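Class I phosphodiesterase PDEB1 (Leishmania major, PDB 2R8Q) belongs to the class I phosphodiesterases, with an all-helical catalytic domain of the HD clan that here holds zinc, magnesium and 3-isobutyl-1-methylxanthine. Local coordinates at residues 97-102 / 266-271; 139-144 / 252-257; 300-305 / 341-346. All blocks are in the same frame, centred on the assembly; numbering follows the deposited sequence.

Contact 1. Residues 97-102 / 266-271. With IBM (3-isobutyl-1-methylxanthine), chain E.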
loop_
_atom_site.group_PDB
_atom_site.type_symbol
_atom_site.label_atom_id
_atom_site.label_comp_id
_atom_site.label_asym_id
_atom_site.label_seq_id
_atom_site.Cartn_x
_atom_site.Cartn_y
_atom_site.Cartn_z
ATOM N N VAL A 97 8.844 7.894 17.489
ATOM C CA VAL A 97 7.657 7.921 18.340
ATOM C C VAL A 97 8.055 7.255 19.658
ATOM O O VAL A 97 9.036 6.515 19.708
ATOM C CB VAL A 97 6.479 7.168 17.692
ATOM C CG1 VAL A 97 6.002 7.927 16.461
ATOM C CG2 VAL A 97 6.900 5.759 17.306
ATOM N N PRO A 98 7.300 7.505 20.741
ATOM C CA PRO A 98 7.607 6.928 22.055
ATOM C C PRO A 98 7.687 5.414 22.176
ATOM O O PRO A 98 8.566 4.893 22.870
ATOM C CB PRO A 98 6.507 7.499 22.954
ATOM C CG PRO A 98 6.154 8.799 22.283
ATOM C CD PRO A 98 6.133 8.402 20.826
ATOM N N TYR A 99 6.778 4.707 21.510
ATOM C CA TYR A 99 6.754 3.259 21.615
ATOM C C TYR A 99 7.008 2.480 20.332
ATOM O O TYR A 99 7.868 1.600 20.307
ATOM C CB TYR A 99 5.416 2.809 22.208
ATOM C CG TYR A 99 5.320 1.316 22.429
ATOM C CD1 TYR A 99 5.987 0.704 23.488
ATOM C CD2 TYR A 99 4.577 0.515 21.567
ATOM C CE1 TYR A 99 5.911 -0.672 23.684
ATOM C CE2 TYR A 99 4.497 -0.855 21.748
ATOM C CZ TYR A 99 5.162 -1.445 22.809
ATOM O OH TYR A 99 5.065 -2.803 22.998
ATOM N N HIS A 100 6.271 2.792 19.270
ATOM C CA HIS A 100 6.432 2.057 18.022
ATOM C C HIS A 100 7.625 2.490 17.194
ATOM O O HIS A 100 7.509 2.795 16.004
ATOM C CB HIS A 100 5.148 2.121 17.194
ATOM C CG HIS A 100 4.047 1.261 17.737
ATOM N ND1 HIS A 100 3.018 1.760 18.505
ATOM C CD2 HIS A 100 3.844 -0.077 17.659
ATOM C CE1 HIS A 100 2.228 0.767 18.878
ATOM N NE2 HIS A 100 2.708 -0.358 18.380
ATOM N N ASN A 101 8.781 2.494 17.849
ATOM C CA ASN A 101 10.038 2.856 17.215
ATOM C C ASN A 101 10.856 1.582 16.995
ATOM O O ASN A 101 10.396 0.480 17.293
ATOM C CB ASN A 101 10.794 3.850 18.101
ATOM C CG ASN A 101 10.917 3.370 19.533
ATOM O OD1 ASN A 101 11.391 2.265 19.782
ATOM N ND2 ASN A 101 10.494 4.202 20.483
ATOM N N PHE A 102 12.071 1.731 16.475
ATOM C CA PHE A 102 12.918 0.580 16.192
ATOM C C PHE A 102 13.138 -0.333 17.403
ATOM O O PHE A 102 13.212 -1.550 17.257
ATOM C CB PHE A 102 14.262 1.064 15.630
ATOM C CG PHE A 102 15.178 -0.040 15.170
ATOM C CD1 PHE A 102 14.779 -0.938 14.179
ATOM C CD2 PHE A 102 16.459 -0.157 15.705
ATOM C CE1 PHE A 102 15.643 -1.934 13.724
ATOM C CE2 PHE A 102 17.335 -1.151 15.258
ATOM C CZ PHE A 102 16.929 -2.039 14.267
ATOM N N ARG A 266 7.634 -2.114 33.431
ATOM C CA ARG A 266 7.232 -0.767 33.819
ATOM C C ARG A 266 7.760 0.287 32.843
ATOM O O ARG A 266 7.049 1.229 32.489
ATOM C CB ARG A 266 7.726 -0.490 35.243
ATOM C CG ARG A 266 7.213 0.779 35.867
ATOM C CD ARG A 266 7.270 0.647 37.384
ATOM N NE ARG A 266 6.944 1.892 38.065
ATOM C CZ ARG A 266 7.756 2.940 38.125
ATOM N NH1 ARG A 266 8.948 2.891 37.545
ATOM N NH2 ARG A 266 7.377 4.034 38.770
ATOM N N MET A 267 9.003 0.134 32.397
ATOM C CA MET A 267 9.557 1.094 31.455
ATOM C C MET A 267 8.832 1.027 30.116
ATOM O O MET A 267 8.635 2.051 29.462
ATOM C CB MET A 267 11.060 0.873 31.260
ATOM C CG MET A 267 11.888 1.284 32.468
ATOM S SD MET A 267 13.651 1.420 32.099
ATOM C CE MET A 267 13.714 3.072 31.396
ATOM N N TRP A 268 8.438 -0.172 29.698
ATOM C CA TRP A 268 7.710 -0.291 28.441
ATOM C C TRP A 268 6.359 0.397 28.600
ATOM O O TRP A 268 5.898 1.089 27.694
ATOM C CB TRP A 268 7.479 -1.756 28.064
ATOM C CG TRP A 268 8.672 -2.473 27.503
ATOM C CD1 TRP A 268 9.268 -3.589 28.016
ATOM C CD2 TRP A 268 9.381 -2.159 26.296
ATOM N NE1 TRP A 268 10.299 -3.994 27.205
ATOM C CE2 TRP A 268 10.392 -3.134 26.142
ATOM C CE3 TRP A 268 9.261 -1.152 25.329
ATOM C CZ2 TRP A 268 11.281 -3.131 25.057
ATOM C CZ3 TRP A 268 10.148 -1.148 24.246
ATOM C CH2 TRP A 268 11.144 -2.135 24.123
ATOM N N ALA A 269 5.724 0.196 29.753
ATOM C CA ALA A 269 4.417 0.800 30.009
ATOM C C ALA A 269 4.467 2.323 29.936
ATOM O O ALA A 269 3.511 2.964 29.487
ATOM C CB ALA A 269 3.886 0.351 31.371
ATOM N N MET A 270 5.575 2.907 30.380
ATOM C CA MET A 270 5.726 4.358 30.338
ATOM C C MET A 270 5.780 4.818 28.884
ATOM O O MET A 270 5.205 5.845 28.529
ATOM C CB MET A 270 7.004 4.789 31.065
ATOM C CG MET A 270 6.983 4.524 32.557
ATOM S SD MET A 270 8.553 4.983 33.329
ATOM C CE MET A 270 8.264 4.483 35.021
ATOM N N ALA A 271 6.470 4.047 28.042
ATOM C CA ALA A 271 6.587 4.385 26.630
ATOM C C ALA A 271 5.235 4.273 25.924
ATOM O O ALA A 271 4.862 5.154 25.149
ATOM C CB ALA A 271 7.614 3.478 25.956
HETATM N N9 IBM E . -2.614 -1.631 24.794
HETATM C C8 IBM E . -3.263 -1.057 25.860
HETATM N N7 IBM E . -2.535 -0.993 26.947
HETATM C C5 IBM E . -1.328 -1.563 26.570
HETATM C C4 IBM E . -1.360 -1.960 25.252
HETATM N N3 IBM E . -0.369 -2.548 24.547
HETATM C C2 IBM E . 0.781 -2.764 25.253
HETATM N N1 IBM E . 0.904 -2.393 26.596
HETATM C C6 IBM E . -0.144 -1.794 27.252
HETATM O O6 IBM E . -0.037 -1.467 28.424
HETATM O O2 IBM E . 1.732 -3.299 24.693
HETATM C C10 IBM E . 2.151 -2.643 27.304
HETATM C C11 IBM E . -0.516 -2.917 23.149
HETATM C C12 IBM E . -0.678 -1.647 22.308
HETATM C C13 IBM E . 0.675 -1.131 21.837
HETATM C C14 IBM E . -1.605 -1.896 21.127
#

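Contact 2. Residues 139-144 / 252-257. With ZN (zinc ion), chain C; MG (magnesium ion), chain D; IBM (3-isobutyl-1-methylxanthine), chain E.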
loop_
_atom_site.group_PDB
_atom_site.type_symbol
_atom_site.label_atom_id
_atom_site.label_comp_id
_atom_site.label_asym_id
_atom_site.label_seq_id
_atom_site.Cartn_x
_atom_site.Cartn_y
_atom_site.Cartn_z
ATOM N N VAL A 139 9.930 -6.199 10.570
ATOM C CA VAL A 139 9.144 -5.409 9.628
ATOM C C VAL A 139 7.700 -5.203 10.065
ATOM O O VAL A 139 6.978 -4.434 9.442
ATOM C CB VAL A 139 9.073 -6.085 8.229
ATOM C CG1 VAL A 139 10.471 -6.404 7.717
ATOM C CG2 VAL A 139 8.228 -7.351 8.307
ATOM N N HIS A 140 7.290 -5.857 11.148
ATOM C CA HIS A 140 5.886 -5.809 11.547
ATOM C C HIS A 140 5.217 -4.485 11.914
ATOM O O HIS A 140 3.989 -4.427 11.956
ATOM C CB HIS A 140 5.608 -6.870 12.629
ATOM C CG HIS A 140 5.689 -6.361 14.031
ATOM N ND1 HIS A 140 6.881 -6.228 14.712
ATOM C CD2 HIS A 140 4.721 -5.955 14.885
ATOM C CE1 HIS A 140 6.642 -5.761 15.924
ATOM N NE2 HIS A 140 5.339 -5.587 16.055
ATOM N N ASP A 141 5.996 -3.433 12.157
ATOM C CA ASP A 141 5.431 -2.120 12.488
ATOM C C ASP A 141 6.038 -0.988 11.650
ATOM O O ASP A 141 5.935 0.183 12.017
ATOM C CB ASP A 141 5.633 -1.790 13.975
ATOM C CG ASP A 141 4.507 -2.297 14.842
ATOM O OD1 ASP A 141 3.349 -2.248 14.381
ATOM O OD2 ASP A 141 4.776 -2.724 15.987
ATOM N N LEU A 142 6.648 -1.330 10.521
ATOM C CA LEU A 142 7.291 -0.323 9.669
ATOM C C LEU A 142 6.505 0.966 9.428
ATOM O O LEU A 142 5.354 0.936 9.014
ATOM C CB LEU A 142 7.657 -0.936 8.313
ATOM C CG LEU A 142 8.777 -1.982 8.280
ATOM C CD1 LEU A 142 8.739 -2.737 6.955
ATOM C CD2 LEU A 142 10.128 -1.306 8.471
ATOM N N ASP A 143 7.161 2.092 9.687
ATOM C CA ASP A 143 6.591 3.422 9.472
ATOM C C ASP A 143 5.352 3.743 10.309
ATOM O O ASP A 143 4.493 4.526 9.896
ATOM C CB ASP A 143 6.308 3.611 7.975
ATOM C CG ASP A 143 5.995 5.053 7.605
ATOM O OD1 ASP A 143 6.705 5.968 8.076
ATOM O OD2 ASP A 143 5.045 5.269 6.820
ATOM N N HIS A 144 5.260 3.130 11.484
ATOM C CA HIS A 144 4.148 3.403 12.392
ATOM C C HIS A 144 4.280 4.888 12.741
ATOM O O HIS A 144 5.389 5.388 12.949
ATOM C CB HIS A 144 4.283 2.536 13.648
ATOM C CG HIS A 144 3.021 2.414 14.444
ATOM N ND1 HIS A 144 2.465 3.471 15.132
ATOM C CD2 HIS A 144 2.211 1.351 14.672
ATOM C CE1 HIS A 144 1.372 3.065 15.751
ATOM N NE2 HIS A 144 1.195 1.782 15.489
ATOM N N ALA A 252 1.899 -12.912 20.603
ATOM C CA ALA A 252 2.411 -13.016 21.966
ATOM C C ALA A 252 3.591 -12.070 22.160
ATOM O O ALA A 252 3.655 -11.340 23.146
ATOM C CB ALA A 252 2.841 -14.455 22.261
ATOM N N GLY A 253 4.530 -12.087 21.222
ATOM C CA GLY A 253 5.675 -11.206 21.338
ATOM C C GLY A 253 5.250 -9.749 21.336
ATOM O O GLY A 253 5.810 -8.921 22.050
ATOM N N ASP A 254 4.238 -9.439 20.534
ATOM C CA ASP A 254 3.741 -8.076 20.418
ATOM C C ASP A 254 3.153 -7.536 21.726
ATOM O O ASP A 254 3.279 -6.342 22.017
ATOM C CB ASP A 254 2.703 -8.016 19.292
ATOM C CG ASP A 254 2.682 -6.677 18.587
ATOM O OD1 ASP A 254 3.665 -5.908 18.701
ATOM O OD2 ASP A 254 1.677 -6.400 17.897
ATOM N N VAL A 255 2.527 -8.401 22.522
ATOM C CA VAL A 255 1.952 -7.966 23.798
ATOM C C VAL A 255 2.718 -8.535 24.991
ATOM O O VAL A 255 2.169 -8.685 26.085
ATOM C CB VAL A 255 0.458 -8.368 23.924
ATOM C CG1 VAL A 255 -0.349 -7.691 22.828
ATOM C CG2 VAL A 255 0.300 -9.880 23.854
ATOM N N SER A 256 4.000 -8.816 24.778
ATOM C CA SER A 256 4.860 -9.397 25.808
ATOM C C SER A 256 5.400 -8.445 26.872
ATOM O O SER A 256 6.006 -8.897 27.842
ATOM C CB SER A 256 6.049 -10.101 25.151
ATOM O OG SER A 256 6.878 -9.173 24.467
ATOM N N ASN A 257 5.198 -7.144 26.698
ATOM C CA ASN A 257 5.710 -6.181 27.673
ATOM C C ASN A 257 5.311 -6.537 29.107
ATOM O O ASN A 257 6.120 -6.422 30.025
ATOM C CB ASN A 257 5.209 -4.768 27.362
ATOM C CG ASN A 257 5.846 -4.164 26.115
ATOM O OD1 ASN A 257 5.407 -3.118 25.639
ATOM N ND2 ASN A 257 6.883 -4.811 25.590
HETATM ZN ZN ZN C . 4.163 -4.224 17.369
HETATM MG MG MG D . 1.464 -3.113 15.007
HETATM N N9 IBM E . -2.614 -1.631 24.794
HETATM C C8 IBM E . -3.263 -1.057 25.860
HETATM N N7 IBM E . -2.535 -0.993 26.947
HETATM C C5 IBM E . -1.328 -1.563 26.570
HETATM C C4 IBM E . -1.360 -1.960 25.252
HETATM N N3 IBM E . -0.369 -2.548 24.547
HETATM C C2 IBM E . 0.781 -2.764 25.253
HETATM N N1 IBM E . 0.904 -2.393 26.596
HETATM C C6 IBM E . -0.144 -1.794 27.252
HETATM O O6 IBM E . -0.037 -1.467 28.424
HETATM O O2 IBM E . 1.732 -3.299 24.693
HETATM C C10 IBM E . 2.151 -2.643 27.304
HETATM C C11 IBM E . -0.516 -2.917 23.149
HETATM C C12 IBM E . -0.678 -1.647 22.308
HETATM C C13 IBM E . 0.675 -1.131 21.837
HETATM C C14 IBM E . -1.605 -1.896 21.127
HETATM O O HOH W 1 2.219 -4.536 16.488
HETATM O O HOH W 2 2.759 -3.043 18.738
HETATM O O HOH W 3 0.533 -1.657 13.617
HETATM O O HOH W 4 -0.524 -4.025 15.180
HETATM O O HOH W 5 0.979 -1.692 16.638
#

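Contact 3. Residues 300-305 / 341-346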
loop_
_atom_site.group_PDB
_atom_site.type_symbol
_atom_site.label_atom_id
_atom_site.label_comp_id
_atom_site.label_asym_id
_atom_site.label_seq_id
_atom_site.Cartn_x
_atom_site.Cartn_y
_atom_site.Cartn_z
ATOM N N ASN A 300 -4.071 9.432 34.724
ATOM C CA ASN A 300 -4.370 8.092 35.214
ATOM C C ASN A 300 -3.136 7.431 35.821
ATOM O O ASN A 300 -2.003 7.760 35.468
ATOM C CB ASN A 300 -4.906 7.220 34.076
ATOM C CG ASN A 300 -6.190 7.763 33.482
ATOM O OD1 ASN A 300 -7.188 7.931 34.181
ATOM N ND2 ASN A 300 -6.171 8.038 32.182
ATOM N N GLU A 301 -3.370 6.496 36.736
ATOM C CA GLU A 301 -2.291 5.775 37.400
ATOM C C GLU A 301 -1.756 4.693 36.464
ATOM O O GLU A 301 -2.530 3.935 35.881
ATOM C CB GLU A 301 -2.816 5.125 38.684
ATOM C CG GLU A 301 -1.734 4.576 39.594
ATOM C CD GLU A 301 -0.899 5.672 40.225
ATOM O OE1 GLU A 301 -1.470 6.489 40.980
ATOM O OE2 GLU A 301 0.322 5.718 39.967
ATOM N N LEU A 302 -0.434 4.623 36.323
ATOM C CA LEU A 302 0.179 3.626 35.449
ATOM C C LEU A 302 -0.274 2.222 35.845
ATOM O O LEU A 302 -0.576 1.391 34.986
ATOM C CB LEU A 302 1.707 3.723 35.526
ATOM C CG LEU A 302 2.529 2.952 34.485
ATOM C CD1 LEU A 302 2.256 3.501 33.094
ATOM C CD2 LEU A 302 4.008 3.081 34.812
ATOM N N ALA A 303 -0.331 1.971 37.151
ATOM C CA ALA A 303 -0.738 0.671 37.678
ATOM C C ALA A 303 -2.145 0.258 37.246
ATOM O O ALA A 303 -2.384 -0.901 36.910
ATOM C CB ALA A 303 -0.644 0.678 39.204
ATOM N N ARG A 304 -3.076 1.206 37.260
ATOM C CA ARG A 304 -4.452 0.923 36.870
ATOM C C ARG A 304 -4.552 0.448 35.422
ATOM O O ARG A 304 -5.241 -0.531 35.128
ATOM C CB ARG A 304 -5.316 2.170 37.067
ATOM C CG ARG A 304 -6.703 2.065 36.467
ATOM C CD ARG A 304 -7.571 3.225 36.914
ATOM N NE ARG A 304 -7.685 3.255 38.367
ATOM C CZ ARG A 304 -8.513 4.047 39.039
ATOM N NH1 ARG A 304 -9.310 4.883 38.392
ATOM N NH2 ARG A 304 -8.547 3.993 40.362
ATOM N N GLY A 305 -3.861 1.142 34.522
ATOM C CA GLY A 305 -3.893 0.775 33.118
ATOM C C GLY A 305 -3.278 -0.583 32.837
ATOM O O GLY A 305 -3.767 -1.334 31.989
ATOM N N ALA A 341 0.422 -8.580 40.586
ATOM C CA ALA A 341 0.466 -8.474 42.040
ATOM C C ALA A 341 1.240 -7.231 42.466
ATOM O O ALA A 341 0.840 -6.533 43.399
ATOM C CB ALA A 341 1.109 -9.721 42.635
ATOM N N LYS A 342 2.345 -6.955 41.781
ATOM C CA LYS A 342 3.157 -5.789 42.106
ATOM C C LYS A 342 2.424 -4.491 41.777
ATOM O O LYS A 342 2.535 -3.510 42.510
ATOM C CB LYS A 342 4.497 -5.854 41.368
ATOM C CG LYS A 342 5.361 -7.028 41.804
ATOM C CD LYS A 342 6.699 -7.056 41.084
ATOM C CE LYS A 342 7.552 -8.219 41.566
ATOM N NZ LYS A 342 8.884 -8.245 40.902
ATOM N N TRP A 343 1.674 -4.479 40.678
ATOM C CA TRP A 343 0.921 -3.284 40.308
ATOM C C TRP A 343 -0.170 -3.049 41.348
ATOM O O TRP A 343 -0.448 -1.910 41.727
ATOM C CB TRP A 343 0.271 -3.445 38.930
ATOM C CG TRP A 343 1.224 -3.348 37.772
ATOM C CD1 TRP A 343 1.452 -4.300 36.820
ATOM C CD2 TRP A 343 2.046 -2.224 37.420
ATOM N NE1 TRP A 343 2.363 -3.841 35.897
ATOM C CE2 TRP A 343 2.745 -2.570 36.241
ATOM C CE3 TRP A 343 2.260 -0.959 37.987
ATOM C CZ2 TRP A 343 3.643 -1.696 35.615
ATOM C CZ3 TRP A 343 3.153 -0.088 37.364
ATOM C CH2 TRP A 343 3.834 -0.465 36.188
ATOM N N GLN A 344 -0.786 -4.137 41.803
ATOM C CA GLN A 344 -1.849 -4.063 42.799
ATOM C C GLN A 344 -1.301 -3.552 44.129
ATOM O O GLN A 344 -1.982 -2.830 44.858
ATOM C CB GLN A 344 -2.485 -5.443 42.995
ATOM C CG GLN A 344 -3.712 -5.448 43.896
ATOM C CD GLN A 344 -4.867 -4.658 43.313
ATOM O OE1 GLN A 344 -5.360 -4.967 42.227
ATOM N NE2 GLN A 344 -5.304 -3.630 44.031
ATOM N N GLU A 345 -0.066 -3.932 44.443
ATOM C CA GLU A 345 0.559 -3.501 45.685
ATOM C C GLU A 345 0.868 -2.010 45.615
ATOM O O GLU A 345 0.789 -1.301 46.619
ATOM C CB GLU A 345 1.842 -4.299 45.936
ATOM C CG GLU A 345 2.489 -4.020 47.284
ATOM C CD GLU A 345 3.592 -5.005 47.617
ATOM O OE1 GLU A 345 4.591 -5.064 46.868
ATOM O OE2 GLU A 345 3.456 -5.726 48.629
ATOM N N ILE A 346 1.217 -1.537 44.421
ATOM C CA ILE A 346 1.519 -0.126 44.222
ATOM C C ILE A 346 0.247 0.688 44.420
ATOM O O ILE A 346 0.291 1.821 44.902
ATOM C CB ILE A 346 2.079 0.134 42.803
ATOM C CG1 ILE A 346 3.466 -0.500 42.671
ATOM C CG2 ILE A 346 2.145 1.629 42.529
ATOM C CD1 ILE A 346 4.111 -0.301 41.311
#

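Contact 1. Residues 97-102 / 266-271
With its CG opposite the backbone N (chi1 -177°), Tyr99 extends its ring past Ala271 toward Trp268 and the ligand, while Trp268, with CG opposite its carbonyl carbon (chi1 -77°), swings its indole back toward the tyrosine. This is the place in the helical phosphodiesterase domain where the loop before helix 102-118 meets helix 262-285 beside the pocket of 3-isobutyl-1-methylxanthine. The two aromatic side chains cross at about a right angle, and their closest approach, Tyr99 CE1 to Trp268 CE3, is 3.8 Å. Tyrosine suits this place because its ring offers carbon to Trp268, Ala271 and the isobutyl group while its hydroxyl reaches Asn257. Ala271 has a methyl short enough to let the loop come close: its CB lies 3.5 Å from Pro98 O and, at the edge of the Tyr99 ring, 4.1 Å from Tyr99 CD1. Pro98 adds its own CB against the carbonyl oxygen Ala271 O at 3.6 Å, and its ring limits the backbone phi just before Tyr99. The phenol is held at its far end by a hydrogen bond between Tyr99 OH and Asn257 OD1, and Tyr99 CE2 lies 3.8 Å from the isobutyl carbon C13. His100, at the centre of an inverse gamma turn, touches the same carbon through CE1. His100 ND1 is hydrogen-bonded to Glu275 OE2, and Glu275 OE1 accepts the backbone N-H of Tyr99, so one carboxylate ties two neighbouring loop residues to the helix. Tyr99 CD2 sits over the centre of one face of the imidazole. Asn101, the N-cap of helix 102-118, closes the loop on itself: its ND2 donates to Val97 O at 2.8 Å, nearly straight at 166°, with the oxygen close to the amide plane of Asn101.

Contact 2. Residues 139-144 / 252-257
The imidazole of His140 presents its edge to Asp254, whose OD1 lies near the ring plane, 3.1 Å from His140 NE2; water 1 is at the edge too, and Asp141 CB stands over the centre of one face. Ring and carboxylate planes are 85° apart. What joins the residues is zinc, bound by His140 NE2 and Asp254 OD1 at 2.2 Å each and by Asp141 OD2 at 2.1 Å. His104 and waters 1 and 2 bring the ligands to six. The metal thus lies between two carboxylates whose oxygens, Asp141 OD2 and Asp254 OD1, are 4.3 Å apart, and its charge probably offsets their repulsion. Histidine suits the site because its two nitrogens divide the work: while NE2 binds zinc, ND1 is hydrogen-bonded to Ala137 O, which fixes the ring's rotation. Aspartate suits the next position because it can use both oxygens, and Asp141 OD1 binds magnesium at 2.2 Å. Water 1 is a second bridge between the metals. This zinc set, a consecutive His-Asp pair with a distant histidine and aspartate, is the signature of the HD clan, here extended to a binuclear site by magnesium.

Contact 3. Residues 300-305 / 341-346
Ala303 and Trp343 form the centre of this contact, where a small residue leaves a shallow hollow on one helix and a large indole from the other lies in it. The backbones come close, with the CA atoms of the two residues 5.0 Å apart, and alanine suits the spot because its methyl takes up so little of the gap. The six-membered part of the indole bears on the residue directly: Trp343 CE3 is 3.4 Å from Ala303 CA and 3.5 Å from Ala303 CB. The same methyl reaches the tryptophan's backbone, with Ala303 CB 3.6 Å from Trp343 O, so this one small bump is fitted between CE3 of the indole and the backbone of the helix that carries it. Farther out, Leu302 borders the hollow. With CG opposite its backbone N (chi1 -168°), it brings its CD2 branch to 3.8 Å from Trp343 CH2, at the far corner of the ring; a branched side chain serves well here, since one methyl can meet the indole while the other turns to Ala269. One turn along from Trp343, Ile346 closes the other end more loosely, its CG2 branch 4.4 Å from Ala303 CB. The contact between the segments is apolar, as befits three aliphatic side chains around an aromatic one. Glu301, the N-cap residue of helix 302-324, forms a salt bridge with Arg350 nearby. Trp343 also touches Ile307 and Ile310 farther along helix 302-324, and Arg266 and Phe262 on helix 262-285, so its indole lies where helix 330-348 meets both of these helices.

How the contacts relate
Contacts 1 and 2 have centres about 11 Å apart and share the pocket of 3-isobutyl-1-methylxanthine, whereas contact 3 lies toward the periphery, about 18 Å from contact 1 and 24 Å from contact 2. Along the chain contact 2 is nested within the loop that contact 1 closes, and contact 3 follows both. Helix 239-254 brings its C-terminal end to the zinc, and the next helix, 262-285, carries segment 266-271 of contact 1. That helix then links pocket to periphery, for Arg266, Ala269 and Met270 pack on Leu302 of contact 3. One run of successive helices thus leads from the buried metal centre, past the ligand pocket, to the C-terminal helix 330-348.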